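Local coordinates for L-ribulose 3-epimerase (Mesorhizobium loti, PDB 3VYL), which interconverts ketoses by epimerisation at C3, acting on L-ribulose with high efficiency and on D-psicose and D-tagatose less well, as a manganese-bound TIM-barrel enzyme, at residues G100-G105 against Y234-S239; D121-S126 against N155-A160; T143-I148 against N174-L179; G200-V205 against T230-A235. All coordinates share one frame; numbering follows the deposited sequence.

Contact 1. Residues G100-G105 against Y234-S239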
loop_
_atom_site.group_PDB
_atom_site.type_symbol
_atom_site.label_atom_id
_atom_site.label_comp_id
_atom_site.label_asym_id
_atom_site.label_seq_id
_atom_site.Cartn_x
_atom_site.Cartn_y
_atom_site.Cartn_z
ATOM N N GLY A 100 -23.629 29.780 -6.300
ATOM C CA GLY A 100 -22.458 28.931 -6.179
ATOM C C GLY A 100 -21.207 29.782 -6.180
ATOM O O GLY A 100 -21.220 30.926 -6.645
ATOM N N ARG A 101 -20.120 29.211 -5.674
ATOM C CA ARG A 101 -18.860 29.935 -5.504
ATOM C C ARG A 101 -17.742 29.435 -6.428
ATOM O O ARG A 101 -16.748 30.136 -6.645
ATOM C CB ARG A 101 -18.435 29.914 -4.020
ATOM C CG ARG A 101 -19.009 28.738 -3.230
ATOM C CD ARG A 101 -19.214 29.045 -1.746
ATOM N NE ARG A 101 -18.077 28.749 -0.847
ATOM C CZ ARG A 101 -17.083 27.876 -1.061
ATOM N NH1 ARG A 101 -17.026 27.147 -2.169
ATOM N NH2 ARG A 101 -16.129 27.727 -0.145
ATOM N N LYS A 102 -17.920 28.239 -6.988
ATOM C CA LYS A 102 -16.891 27.606 -7.830
ATOM C C LYS A 102 -17.337 27.269 -9.265
ATOM O O LYS A 102 -18.370 26.622 -9.471
ATOM C CB LYS A 102 -16.376 26.313 -7.177
ATOM C CG LYS A 102 -15.949 26.427 -5.728
ATOM C CD LYS A 102 -15.429 25.099 -5.207
ATOM C CE LYS A 102 -14.894 25.231 -3.787
ATOM N NZ LYS A 102 -13.679 26.091 -3.698
ATOM N N VAL A 103 -16.534 27.698 -10.237
ATOM C CA VAL A 103 -16.578 27.154 -11.597
ATOM C C VAL A 103 -15.351 26.256 -11.778
ATOM O O VAL A 103 -14.212 26.734 -11.718
ATOM C CB VAL A 103 -16.588 28.252 -12.693
ATOM C CG1 VAL A 103 -16.465 27.634 -14.081
ATOM C CG2 VAL A 103 -17.859 29.083 -12.625
ATOM N N ALA A 104 -15.574 24.987 -12.064
ATOM C CA ALA A 104 -14.517 23.999 -12.184
ATOM C C ALA A 104 -14.528 23.223 -13.510
ATOM O O ALA A 104 -15.300 23.498 -14.364
ATOM C CB ALA A 104 -14.569 23.062 -10.999
ATOM N N GLY A 105 -13.645 22.262 -13.683
ATOM C CA GLY A 105 -13.616 21.492 -14.895
ATOM C C GLY A 105 -12.429 21.798 -15.746
ATOM O O GLY A 105 -11.476 22.351 -15.282
ATOM N N TYR A 234 -6.704 20.821 4.347
ATOM C CA TYR A 234 -7.600 21.210 3.272
ATOM C C TYR A 234 -9.009 21.377 3.824
ATOM O O TYR A 234 -9.572 20.451 4.404
ATOM C CB TYR A 234 -7.555 20.184 2.139
ATOM C CG TYR A 234 -8.479 20.491 0.982
ATOM C CD1 TYR A 234 -8.119 21.418 0.000
ATOM C CD2 TYR A 234 -9.718 19.853 0.866
ATOM C CE1 TYR A 234 -8.968 21.694 -1.060
ATOM C CE2 TYR A 234 -10.565 20.123 -0.187
ATOM C CZ TYR A 234 -10.184 21.034 -1.146
ATOM O OH TYR A 234 -11.028 21.301 -2.196
ATOM N N ALA A 235 -9.562 22.572 3.655
ATOM C CA ALA A 235 -10.819 22.907 4.323
ATOM C C ALA A 235 -11.918 23.307 3.351
ATOM O O ALA A 235 -12.824 24.050 3.714
ATOM C CB ALA A 235 -10.585 24.009 5.343
ATOM N N ASP A 236 -11.831 22.804 2.124
ATOM C CA ASP A 236 -12.737 23.203 1.054
ATOM C C ASP A 236 -13.522 21.999 0.530
ATOM O O ASP A 236 -13.416 20.895 1.068
ATOM C CB ASP A 236 -11.970 23.914 -0.069
ATOM C CG ASP A 236 -12.721 25.115 -0.623
ATOM O OD1 ASP A 236 -13.969 25.054 -0.745
ATOM O OD2 ASP A 236 -12.066 26.127 -0.941
ATOM N N ASP A 237 -14.323 22.221 -0.505
ATOM C CA ASP A 237 -15.234 21.193 -1.010
ATOM C C ASP A 237 -14.521 20.073 -1.779
ATOM O O ASP A 237 -13.470 20.282 -2.404
ATOM C CB ASP A 237 -16.306 21.813 -1.917
ATOM C CG ASP A 237 -17.115 22.902 -1.230
ATOM O OD1 ASP A 237 -17.436 22.778 -0.025
ATOM O OD2 ASP A 237 -17.452 23.883 -1.926
ATOM N N LEU A 238 -15.113 18.885 -1.725
ATOM C CA LEU A 238 -14.702 17.795 -2.592
ATOM C C LEU A 238 -15.907 16.952 -2.965
ATOM O O LEU A 238 -16.848 16.822 -2.173
ATOM C CB LEU A 238 -13.604 16.941 -1.947
ATOM C CG LEU A 238 -13.802 16.317 -0.572
ATOM C CD1 LEU A 238 -14.570 15.008 -0.672
ATOM C CD2 LEU A 238 -12.429 16.074 0.031
ATOM N N SER A 239 -15.883 16.375 -4.162
ATOM C CA SER A 239 -17.046 15.635 -4.633
ATOM C C SER A 239 -16.736 14.289 -5.224
ATOM O O SER A 239 -15.697 14.100 -5.847
ATOM C CB SER A 239 -17.825 16.458 -5.644
ATOM O OG SER A 239 -18.480 17.487 -4.951
#

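Contact 2. Residues D121-S126 against N155-A160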
loop_
_atom_site.group_PDB
_atom_site.type_symbol
_atom_site.label_atom_id
_atom_site.label_comp_id
_atom_site.label_asym_id
_atom_site.label_seq_id
_atom_site.Cartn_x
_atom_site.Cartn_y
_atom_site.Cartn_z
ATOM N N ASP A 121 3.096 28.663 -27.039
ATOM C CA ASP A 121 2.118 29.670 -27.433
ATOM C C ASP A 121 0.720 29.270 -26.993
ATOM O O ASP A 121 -0.063 30.124 -26.566
ATOM C CB ASP A 121 2.157 29.923 -28.940
ATOM C CG ASP A 121 3.490 30.472 -29.404
ATOM O OD1 ASP A 121 4.250 31.025 -28.564
ATOM O OD2 ASP A 121 3.765 30.348 -30.625
ATOM N N GLN A 122 0.415 27.975 -27.092
ATOM C CA GLN A 122 -0.854 27.442 -26.583
ATOM C C GLN A 122 -0.958 27.740 -25.089
ATOM O O GLN A 122 -1.970 28.270 -24.622
ATOM C CB GLN A 122 -0.945 25.934 -26.839
ATOM C CG GLN A 122 -2.247 25.269 -26.403
ATOM C CD GLN A 122 -2.092 23.775 -26.199
ATOM O OE1 GLN A 122 -1.019 23.216 -26.425
ATOM N NE2 GLN A 122 -3.157 23.123 -25.753
ATOM N N TRP A 123 0.112 27.410 -24.362
ATOM C CA TRP A 123 0.240 27.703 -22.933
ATOM C C TRP A 123 -0.039 29.155 -22.623
ATOM O O TRP A 123 -0.956 29.466 -21.854
ATOM C CB TRP A 123 1.639 27.309 -22.451
ATOM C CG TRP A 123 1.845 27.381 -20.958
ATOM C CD1 TRP A 123 2.088 28.513 -20.188
ATOM C CD2 TRP A 123 1.854 26.264 -20.004
ATOM N NE1 TRP A 123 2.233 28.185 -18.867
ATOM C CE2 TRP A 123 2.101 26.853 -18.687
ATOM C CE3 TRP A 123 1.680 24.886 -20.106
ATOM C CZ2 TRP A 123 2.181 26.077 -17.537
ATOM C CZ3 TRP A 123 1.756 24.116 -18.940
ATOM C CH2 TRP A 123 1.996 24.700 -17.688
ATOM N N ASN A 124 0.739 30.053 -23.238
ATOM C CA ASN A 124 0.620 31.496 -22.986
ATOM C C ASN A 124 -0.774 32.070 -23.318
ATOM O O ASN A 124 -1.315 32.869 -22.544
ATOM C CB ASN A 124 1.744 32.284 -23.691
ATOM C CG ASN A 124 3.153 31.847 -23.259
ATOM O OD1 ASN A 124 3.396 31.466 -22.101
ATOM N ND2 ASN A 124 4.090 31.907 -24.200
ATOM N N ARG A 125 -1.353 31.645 -24.444
ATOM C CA ARG A 125 -2.700 32.078 -24.844
ATOM C C ARG A 125 -3.730 31.772 -23.763
ATOM O O ARG A 125 -4.475 32.660 -23.327
ATOM C CB ARG A 125 -3.138 31.416 -26.159
ATOM C CG ARG A 125 -2.480 31.953 -27.419
ATOM C CD ARG A 125 -3.216 31.490 -28.675
ATOM N NE ARG A 125 -2.925 30.099 -29.039
ATOM C CZ ARG A 125 -1.892 29.700 -29.779
ATOM N NH1 ARG A 125 -1.018 30.570 -30.244
ATOM N NH2 ARG A 125 -1.726 28.415 -30.044
ATOM N N SER A 126 -3.755 30.511 -23.337
ATOM C CA SER A 126 -4.684 30.041 -22.311
ATOM C C SER A 126 -4.510 30.813 -21.000
ATOM O O SER A 126 -5.490 31.260 -20.391
ATOM C CB SER A 126 -4.507 28.535 -22.079
ATOM O OG SER A 126 -5.575 28.020 -21.298
ATOM N N ASN A 155 -4.185 18.047 -23.482
ATOM C CA ASN A 155 -2.777 17.937 -23.685
ATOM C C ASN A 155 -1.972 18.953 -22.960
ATOM O O ASN A 155 -0.804 19.037 -23.137
ATOM C CB ASN A 155 -2.430 17.901 -25.157
ATOM C CG ASN A 155 -2.678 19.187 -25.843
ATOM O OD1 ASN A 155 -3.350 20.028 -25.352
ATOM N ND2 ASN A 155 -2.142 19.326 -26.992
ATOM N N LEU A 156 -2.605 19.733 -22.121
ATOM C CA LEU A 156 -1.903 20.811 -21.503
ATOM C C LEU A 156 -1.597 20.617 -20.047
ATOM O O LEU A 156 -0.479 20.501 -19.686
ATOM C CB LEU A 156 -2.687 22.102 -21.691
ATOM C CG LEU A 156 -2.025 23.464 -21.630
ATOM C CD1 LEU A 156 -0.943 23.584 -22.649
ATOM C CD2 LEU A 156 -3.068 24.508 -21.890
ATOM N N LEU A 157 -2.603 20.596 -19.212
ATOM C CA LEU A 157 -2.361 20.436 -17.802
ATOM C C LEU A 157 -2.727 19.086 -17.296
ATOM O O LEU A 157 -3.856 18.827 -17.013
ATOM C CB LEU A 157 -3.147 21.467 -17.030
ATOM C CG LEU A 157 -3.148 22.901 -17.481
ATOM C CD1 LEU A 157 -4.034 23.676 -16.579
ATOM C CD2 LEU A 157 -1.782 23.495 -17.442
ATOM N N ASN A 158 -1.721 18.257 -17.128
ATOM C CA ASN A 158 -1.905 16.884 -16.737
ATOM C C ASN A 158 -1.339 16.660 -15.385
ATOM O O ASN A 158 -1.527 15.659 -14.816
ATOM C CB ASN A 158 -1.227 15.918 -17.723
ATOM C CG ASN A 158 -1.728 16.054 -19.129
ATOM O OD1 ASN A 158 -2.898 16.154 -19.372
ATOM N ND2 ASN A 158 -0.835 16.067 -20.046
ATOM N N THR A 159 -0.611 17.620 -14.883
ATOM C CA THR A 159 0.120 17.456 -13.629
ATOM C C THR A 159 -0.124 18.631 -12.674
ATOM O O THR A 159 -0.254 19.778 -13.118
ATOM C CB THR A 159 1.607 17.206 -13.960
ATOM O OG1 THR A 159 1.906 15.812 -13.767
ATOM C CG2 THR A 159 2.556 18.049 -13.134
ATOM N N ALA A 160 -0.229 18.358 -11.372
ATOM C CA ALA A 160 -0.460 19.436 -10.389
ATOM C C ALA A 160 0.630 20.508 -10.449
ATOM O O ALA A 160 0.347 21.696 -10.295
ATOM C CB ALA A 160 -0.591 18.889 -8.982
#

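Contact 3. Residues T143-I148 against N174-L179. With MN (manganese (II) ion), chain I.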
loop_
_atom_site.group_PDB
_atom_site.type_symbol
_atom_site.label_atom_id
_atom_site.label_comp_id
_atom_site.label_asym_id
_atom_site.label_seq_id
_atom_site.Cartn_x
_atom_site.Cartn_y
_atom_site.Cartn_z
ATOM N N THR A 143 -14.786 31.623 -7.859
ATOM C CA THR A 143 -13.397 31.240 -8.129
ATOM C C THR A 143 -13.308 30.396 -9.402
ATOM O O THR A 143 -14.271 29.721 -9.767
ATOM C CB THR A 143 -12.854 30.423 -6.952
ATOM O OG1 THR A 143 -13.773 29.355 -6.661
ATOM C CG2 THR A 143 -12.720 31.309 -5.719
ATOM N N LEU A 144 -12.176 30.456 -10.093
ATOM C CA LEU A 144 -11.910 29.524 -11.193
ATOM C C LEU A 144 -10.954 28.412 -10.729
ATOM O O LEU A 144 -9.820 28.678 -10.304
ATOM C CB LEU A 144 -11.318 30.232 -12.422
ATOM C CG LEU A 144 -12.025 31.296 -13.283
ATOM C CD1 LEU A 144 -11.145 31.648 -14.479
ATOM C CD2 LEU A 144 -13.426 30.909 -13.747
ATOM N N ASN A 145 -11.414 27.169 -10.812
ATOM C CA ASN A 145 -10.585 26.023 -10.455
ATOM C C ASN A 145 -10.286 25.168 -11.671
ATOM O O ASN A 145 -11.174 24.519 -12.225
ATOM C CB ASN A 145 -11.245 25.200 -9.353
ATOM C CG ASN A 145 -11.874 26.070 -8.290
ATOM O OD1 ASN A 145 -12.930 26.665 -8.515
ATOM N ND2 ASN A 145 -11.222 26.166 -7.129
ATOM N N LEU A 146 -9.021 25.195 -12.073
ATOM C CA LEU A 146 -8.532 24.514 -13.260
ATOM C C LEU A 146 -8.395 23.008 -13.046
ATOM O O LEU A 146 -7.534 22.591 -12.263
ATOM C CB LEU A 146 -7.172 25.099 -13.615
ATOM C CG LEU A 146 -7.081 26.215 -14.653
ATOM C CD1 LEU A 146 -8.179 27.265 -14.535
ATOM C CD2 LEU A 146 -5.701 26.841 -14.592
ATOM N N GLU A 147 -9.225 22.192 -13.717
ATOM C CA GLU A 147 -9.093 20.734 -13.560
ATOM C C GLU A 147 -7.881 20.218 -14.289
ATOM O O GLU A 147 -7.639 20.539 -15.458
ATOM C CB GLU A 147 -10.339 19.913 -13.927
ATOM C CG GLU A 147 -10.300 18.512 -13.302
ATOM C CD GLU A 147 -11.544 17.655 -13.518
ATOM O OE1 GLU A 147 -12.535 18.130 -14.098
ATOM O OE2 GLU A 147 -11.541 16.479 -13.099
ATOM N N ILE A 148 -7.110 19.436 -13.546
ATOM C CA ILE A 148 -5.914 18.772 -14.028
ATOM C C ILE A 148 -6.327 17.368 -14.440
ATOM O O ILE A 148 -6.866 16.614 -13.632
ATOM C CB ILE A 148 -4.875 18.696 -12.904
ATOM C CG1 ILE A 148 -4.653 20.086 -12.299
ATOM C CG2 ILE A 148 -3.579 18.077 -13.406
ATOM C CD1 ILE A 148 -4.122 21.137 -13.264
ATOM N N ASN A 174 -7.367 34.537 -8.485
ATOM C CA ASN A 174 -8.681 33.900 -8.487
ATOM C C ASN A 174 -8.684 32.604 -9.309
ATOM O O ASN A 174 -9.735 32.051 -9.650
ATOM C CB ASN A 174 -9.778 34.868 -8.939
ATOM C CG ASN A 174 -11.159 34.425 -8.487
ATOM O OD1 ASN A 174 -11.307 33.821 -7.423
ATOM N ND2 ASN A 174 -12.174 34.701 -9.301
ATOM N N ILE A 175 -7.490 32.122 -9.622
ATOM C CA ILE A 175 -7.350 30.843 -10.296
ATOM C C ILE A 175 -6.677 29.817 -9.377
ATOM O O ILE A 175 -5.520 29.975 -8.977
ATOM C CB ILE A 175 -6.623 30.981 -11.651
ATOM C CG1 ILE A 175 -7.442 31.859 -12.600
ATOM C CG2 ILE A 175 -6.397 29.610 -12.275
ATOM C CD1 ILE A 175 -6.694 32.305 -13.836
ATOM N N PHE A 176 -7.430 28.776 -9.039
ATOM C CA PHE A 176 -6.936 27.692 -8.199
ATOM C C PHE A 176 -6.894 26.355 -8.948
ATOM O O PHE A 176 -7.220 26.288 -10.136
ATOM C CB PHE A 176 -7.783 27.584 -6.929
ATOM C CG PHE A 176 -7.806 28.843 -6.113
ATOM C CD1 PHE A 176 -6.687 29.236 -5.376
ATOM C CD2 PHE A 176 -8.946 29.649 -6.081
ATOM C CE1 PHE A 176 -6.708 30.401 -4.624
ATOM C CE2 PHE A 176 -8.966 30.818 -5.329
ATOM C CZ PHE A 176 -7.847 31.192 -4.603
ATOM N N LEU A 177 -6.474 25.303 -8.247
ATOM C CA LEU A 177 -6.403 23.959 -8.818
ATOM C C LEU A 177 -7.610 23.108 -8.476
ATOM O O LEU A 177 -8.129 23.142 -7.349
ATOM C CB LEU A 177 -5.140 23.220 -8.375
ATOM C CG LEU A 177 -3.791 23.690 -8.893
ATOM C CD1 LEU A 177 -2.713 22.877 -8.195
ATOM C CD2 LEU A 177 -3.696 23.563 -10.408
ATOM N N HIS A 178 -8.037 22.344 -9.476
ATOM C CA HIS A 178 -9.052 21.331 -9.323
ATOM C C HIS A 178 -8.349 20.040 -9.600
ATOM O O HIS A 178 -7.965 19.748 -10.736
ATOM C CB HIS A 178 -10.204 21.604 -10.288
ATOM C CG HIS A 178 -11.296 20.549 -10.280
ATOM N ND1 HIS A 178 -12.279 20.523 -11.204
ATOM C CD2 HIS A 178 -11.516 19.458 -9.447
ATOM C CE1 HIS A 178 -13.092 19.484 -10.966
ATOM N NE2 HIS A 178 -12.624 18.827 -9.898
ATOM N N LEU A 179 -8.121 19.281 -8.537
ATOM C CA LEU A 179 -7.467 17.979 -8.624
ATOM C C LEU A 179 -8.487 16.822 -8.635
ATOM O O LEU A 179 -9.544 16.890 -7.981
ATOM C CB LEU A 179 -6.483 17.826 -7.463
ATOM C CG LEU A 179 -5.342 18.844 -7.358
ATOM C CD1 LEU A 179 -4.448 18.485 -6.186
ATOM C CD2 LEU A 179 -4.513 18.937 -8.630
HETATM MN MN MN I . -13.122 15.261 -12.448
HETATM O O HOH W 1 -13.643 14.931 -14.736
#

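Contact 4. Residues G200-V205 against T230-A235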
loop_
_atom_site.group_PDB
_atom_site.type_symbol
_atom_site.label_atom_id
_atom_site.label_comp_id
_atom_site.label_asym_id
_atom_site.label_seq_id
_atom_site.Cartn_x
_atom_site.Cartn_y
_atom_site.Cartn_z
ATOM N N GLY A 200 -2.412 25.085 -0.481
ATOM C CA GLY A 200 -2.886 26.465 -0.610
ATOM C C GLY A 200 -3.103 26.949 -2.038
ATOM O O GLY A 200 -3.215 28.150 -2.293
ATOM N N LYS A 201 -3.142 26.020 -2.978
ATOM C CA LYS A 201 -3.513 26.356 -4.339
ATOM C C LYS A 201 -4.602 25.406 -4.842
ATOM O O LYS A 201 -4.942 25.410 -6.016
ATOM C CB LYS A 201 -2.281 26.371 -5.257
ATOM C CG LYS A 201 -1.555 27.715 -5.344
ATOM C CD LYS A 201 -2.404 28.768 -6.058
ATOM C CE LYS A 201 -1.571 29.866 -6.705
ATOM N NZ LYS A 201 -1.300 31.024 -5.810
ATOM N N ILE A 202 -5.151 24.603 -3.932
ATOM C CA ILE A 202 -6.210 23.669 -4.275
ATOM C C ILE A 202 -7.581 24.255 -3.964
ATOM O O ILE A 202 -7.917 24.479 -2.802
ATOM C CB ILE A 202 -6.076 22.314 -3.542
ATOM C CG1 ILE A 202 -4.669 21.735 -3.701
ATOM C CG2 ILE A 202 -7.109 21.333 -4.079
ATOM C CD1 ILE A 202 -4.365 20.582 -2.762
ATOM N N GLY A 203 -8.379 24.451 -5.008
ATOM C CA GLY A 203 -9.723 24.995 -4.867
ATOM C C GLY A 203 -10.847 23.980 -4.830
ATOM O O GLY A 203 -11.934 24.266 -4.319
ATOM N N TYR A 204 -10.603 22.788 -5.366
ATOM C CA TYR A 204 -11.659 21.778 -5.447
ATOM C C TYR A 204 -11.063 20.387 -5.687
ATOM O O TYR A 204 -9.996 20.256 -6.305
ATOM C CB TYR A 204 -12.630 22.173 -6.568
ATOM C CG TYR A 204 -13.992 21.513 -6.571
ATOM C CD1 TYR A 204 -14.506 20.975 -7.750
ATOM C CD2 TYR A 204 -14.780 21.451 -5.414
ATOM C CE1 TYR A 204 -15.757 20.383 -7.787
ATOM C CE2 TYR A 204 -16.029 20.852 -5.437
ATOM C CZ TYR A 204 -16.516 20.322 -6.631
ATOM O OH TYR A 204 -17.756 19.712 -6.682
ATOM N N VAL A 205 -11.742 19.349 -5.200
ATOM C CA VAL A 205 -11.258 17.975 -5.379
ATOM C C VAL A 205 -12.348 17.019 -5.863
ATOM O O VAL A 205 -13.468 17.023 -5.337
ATOM C CB VAL A 205 -10.615 17.417 -4.078
ATOM C CG1 VAL A 205 -10.429 15.906 -4.160
ATOM C CG2 VAL A 205 -9.287 18.111 -3.794
ATOM N N THR A 230 -5.359 16.060 4.751
ATOM C CA THR A 230 -5.331 16.357 6.180
ATOM C C THR A 230 -3.990 16.969 6.598
ATOM O O THR A 230 -3.956 17.880 7.422
ATOM C CB THR A 230 -5.618 15.103 7.013
ATOM O OG1 THR A 230 -6.889 14.554 6.630
ATOM C CG2 THR A 230 -5.593 15.405 8.520
ATOM N N ALA A 231 -2.891 16.493 6.019
ATOM C CA ALA A 231 -1.595 17.076 6.337
ATOM C C ALA A 231 -1.555 18.539 5.946
ATOM O O ALA A 231 -0.962 19.341 6.648
ATOM C CB ALA A 231 -0.470 16.318 5.658
ATOM N N ILE A 232 -2.191 18.884 4.829
ATOM C CA ILE A 232 -2.171 20.260 4.327
ATOM C C ILE A 232 -3.332 21.085 4.896
ATOM O O ILE A 232 -3.456 22.262 4.580
ATOM C CB ILE A 232 -2.169 20.350 2.766
ATOM C CG1 ILE A 232 -3.433 19.725 2.159
ATOM C CG2 ILE A 232 -0.926 19.705 2.176
ATOM C CD1 ILE A 232 -3.809 20.293 0.810
ATOM N N GLY A 233 -4.173 20.461 5.728
ATOM C CA GLY A 233 -5.336 21.133 6.329
ATOM C C GLY A 233 -6.315 21.676 5.293
ATOM O O GLY A 233 -6.702 22.848 5.340
ATOM N N TYR A 234 -6.704 20.821 4.347
ATOM C CA TYR A 234 -7.600 21.210 3.272
ATOM C C TYR A 234 -9.009 21.377 3.824
ATOM O O TYR A 234 -9.572 20.451 4.404
ATOM C CB TYR A 234 -7.555 20.184 2.139
ATOM C CG TYR A 234 -8.479 20.491 0.982
ATOM C CD1 TYR A 234 -8.119 21.418 0.000
ATOM C CD2 TYR A 234 -9.718 19.853 0.866
ATOM C CE1 TYR A 234 -8.968 21.694 -1.060
ATOM C CE2 TYR A 234 -10.565 20.123 -0.187
ATOM C CZ TYR A 234 -10.184 21.034 -1.146
ATOM O OH TYR A 234 -11.028 21.301 -2.196
ATOM N N ALA A 235 -9.562 22.572 3.655
ATOM C CA ALA A 235 -10.819 22.907 4.323
ATOM C C ALA A 235 -11.918 23.307 3.351
ATOM O O ALA A 235 -12.824 24.050 3.714
ATOM C CB ALA A 235 -10.585 24.009 5.343
#

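Contact 1. Residues G100-G105 against Y234-S239
Lys102 reaches the Asp236 carboxylate with CG anti to its own carbonyl carbon (chi1 -50°) and a chain that runs straight until it bends at its last bond, turning NZ onto the acid; Arg101, bent at chi3 (-90°), brings its guanidinium to the same group, both basic chains meeting the Asp236 side chain head-on. NZ straddles both carboxylate oxygens in weak hydrogen bonds that form part of a salt bridge, 3.1 Å from Lys102 NZ to Asp236 OD1 and 3.2 Å to OD2. Its stronger partner is the backbone oxygen of Gly203. Asp236 OD1 also sits at the edge of the Arg101 guanidinium, where NH2 gives it a weak but nearly straight bond of 3.5 Å, and it takes the backbone N of Asp237 at 2.9 Å on its anti side. Three donors thus converge on one oxygen. Arg101 NH1 is paired by charge alone with Asp237 OD2 at 3.3 Å, the oxygen lying well out of the guanidinium plane; Lys102 CE passes 3.4 Å from that OD2, while Asp237 OD1 accepts from the backbone N of Arg3. Tyr234 OH donates to Asp237 O at 2.7 Å, tying down the turn that carries both acids. Without the Asp236 carboxylate, as with an alanine here, Arg101 and Lys102 would probably be left short of an anion, and the Asp237 backbone N would lose its side-chain acceptor. This four-residue salt-bridge network joins the starts of the fourth and eighth strands, which face each other across the ring, and so spans the N-terminal floor of the TIM barrel.

Contact 2. Residues D121-S126 against N155-A160
Leu156 carries the largest share of the buried surface and points at the helix, CD1 lodged between Gln122 and Trp123, CD2 by Ser126 CB. Its CD1 lies 3.7 Å from Gln122 CD, against the amide, and 3.9 Å from Trp123 CE3, so one methyl serves a polar and an aromatic neighbour at once. Gln122 leaves the helix with CG anti to its backbone N (chi1 -178°) and stays extended, which carries the amide past Leu156 to Asn155. There Gln122 NE2 donates to Asn155 OD1 at 3.1 Å in a nearly straight bond (170°), with the oxygen in the plane of the Gln122 amide and the two amide planes 45° apart. A leucine at Gln122 would probably leave Asn155 OD1 without this donor and the Asn155 amide freer to turn. Trp123 meets Leu157 too, its CZ3 lying 3.9 Å from Leu157 CD2, the two side chains crossing at about a right angle; its NE1 bonds to Asp169 OD2. Trp259 of a second subunit packs on Asn155, and Lys296 of a third on Trp123. The contact fastens helix 120-139 to the loop leading from strand 143-147 into helix 160-170, whose Phe166 meets the Trp123 ring edge-to-face.

Contact 3. Residues T143-I148 against N174-L179
Leu144 starts the backbone pairing of these two parallel strands, its N bonded to Asn174 O and its O taking Phe176 N at 2.7 Å. Three more hydrogen bonds continue the alternation from one side to the other: Leu146 N to Phe176 O, His178 N to Leu146 O and Ile148 N to His178 O. The His178 N bond comes in from above the Leu146 carbonyl plane rather than on a lone pair. Between them, CA-H...O contacts such as Glu147 CA to His178 O (3.2 Å) add weaker links.

The aromatic interactions lie on the face that carries Asn145, Glu147, Phe176 and His178. Thr143 CG2 touches the edge of the Phe176 ring at CE2 (3.8 Å). Glu147 CG sits over one face of the His178 ring in a CH-pi contact, 3.7 Å from its centroid, and the carboxylate continues stacked along the ring, the planes 25° apart.

Metal coordination follows from this stack: an extended chain with CG anti to the backbone N (chi1 -161°) lets Glu147 slide over the imidazole and deliver OE2 to the manganese at 2.1 Å. A water and Asp180, His206 and Glu241 complete the metal shell.

Apolar contacts fill the other face: both Leu146 methyls rest on Ile175 CG2, CD2 at 3.7 Å, and Leu144 lies alongside Ile175. Past Glu147, Ile148 CD1 meets Leu177 CD2 at 3.8 Å. Helices 160-170 and 120-139 cover this apolar side, Phe166 on Leu146 and Ala137 on Leu144, while strands 102-104 and 202-207 flank the pair in the barrel wall.

Contact 4. Residues G200-V205 against T230-A235
Tyr234 drives its ring across the start of strand 202-207, meeting Ile202 first and Val205 farther out. CB points toward the strand, and CG anti to the backbone N (chi1 179°) carries the ring on in the same sense, at about a right angle to the Ile202 side chain. CD1 is the first ring atom to come near, 4.2 Å from Ile202 CB. Next along the same rim, CE1 takes most of the contact: the Ile202 carbonyl oxygen lies in the ring plane at its edge, 3.4 Å from CE1, and Ile202 CG2 packs on CE1 at 3.6 Å. One residue thus presents both its backbone oxygen and its side-chain methyl to a single carbon. CZ comes 4.0 Å from Val205 CG2, which approaches the ring obliquely, the two side chains sliding past each other in opposite directions. At the tip, Tyr234 OH stands 3.3 Å from Tyr204 CA. The hydroxyl's hydrogen bond goes to the backbone oxygen of Asp237. The Tyr204 side chain itself points away, its hydroxyl bonded to Glu36 and Ser239.

Beside the ring a second apolar contact forms: Ile232 CD1 touches Ile202 CD1 at 3.6 Å, the chains crossing at about a right angle. Ile232 places CG1 between its backbone N and carbonyl carbon (chi1 62°), a setting that sends its end across to the strand. Gly233, with positive phi, closes helix 222-231 in a Schellman motif and turns the chain back toward the barrel. The arrangement is characteristic of a beta-alpha-beta crossover in a TIM barrel, where the turn between helix 222-231 and strand 238-240 packs on the preceding strand.

All four contacts belong to one eight-stranded TIM barrel. Contact 1 spans the barrel from strand 102-104 to strand 238-240; contact 3 lies within the chain between its two segments, and contact 4 follows contact 3 and ends where contact 1 ends, sharing Tyr234 and Ala235. The centres of these three lie 9 to 12 Å apart, and neighbouring strands hydrogen-bond from one contact to the next, as Leu177 O does with Gly203 N. Contact 2 is peripheral, its centre 21 Å from that of contact 1 and 13 Å from that of contact 3; its segments alternate with those of contact 3. The outer helical layer of contact 2 reaches the barrel wall through contact 3, which carries a manganese ligand and whose Ile148 packs against the 155-160 loop.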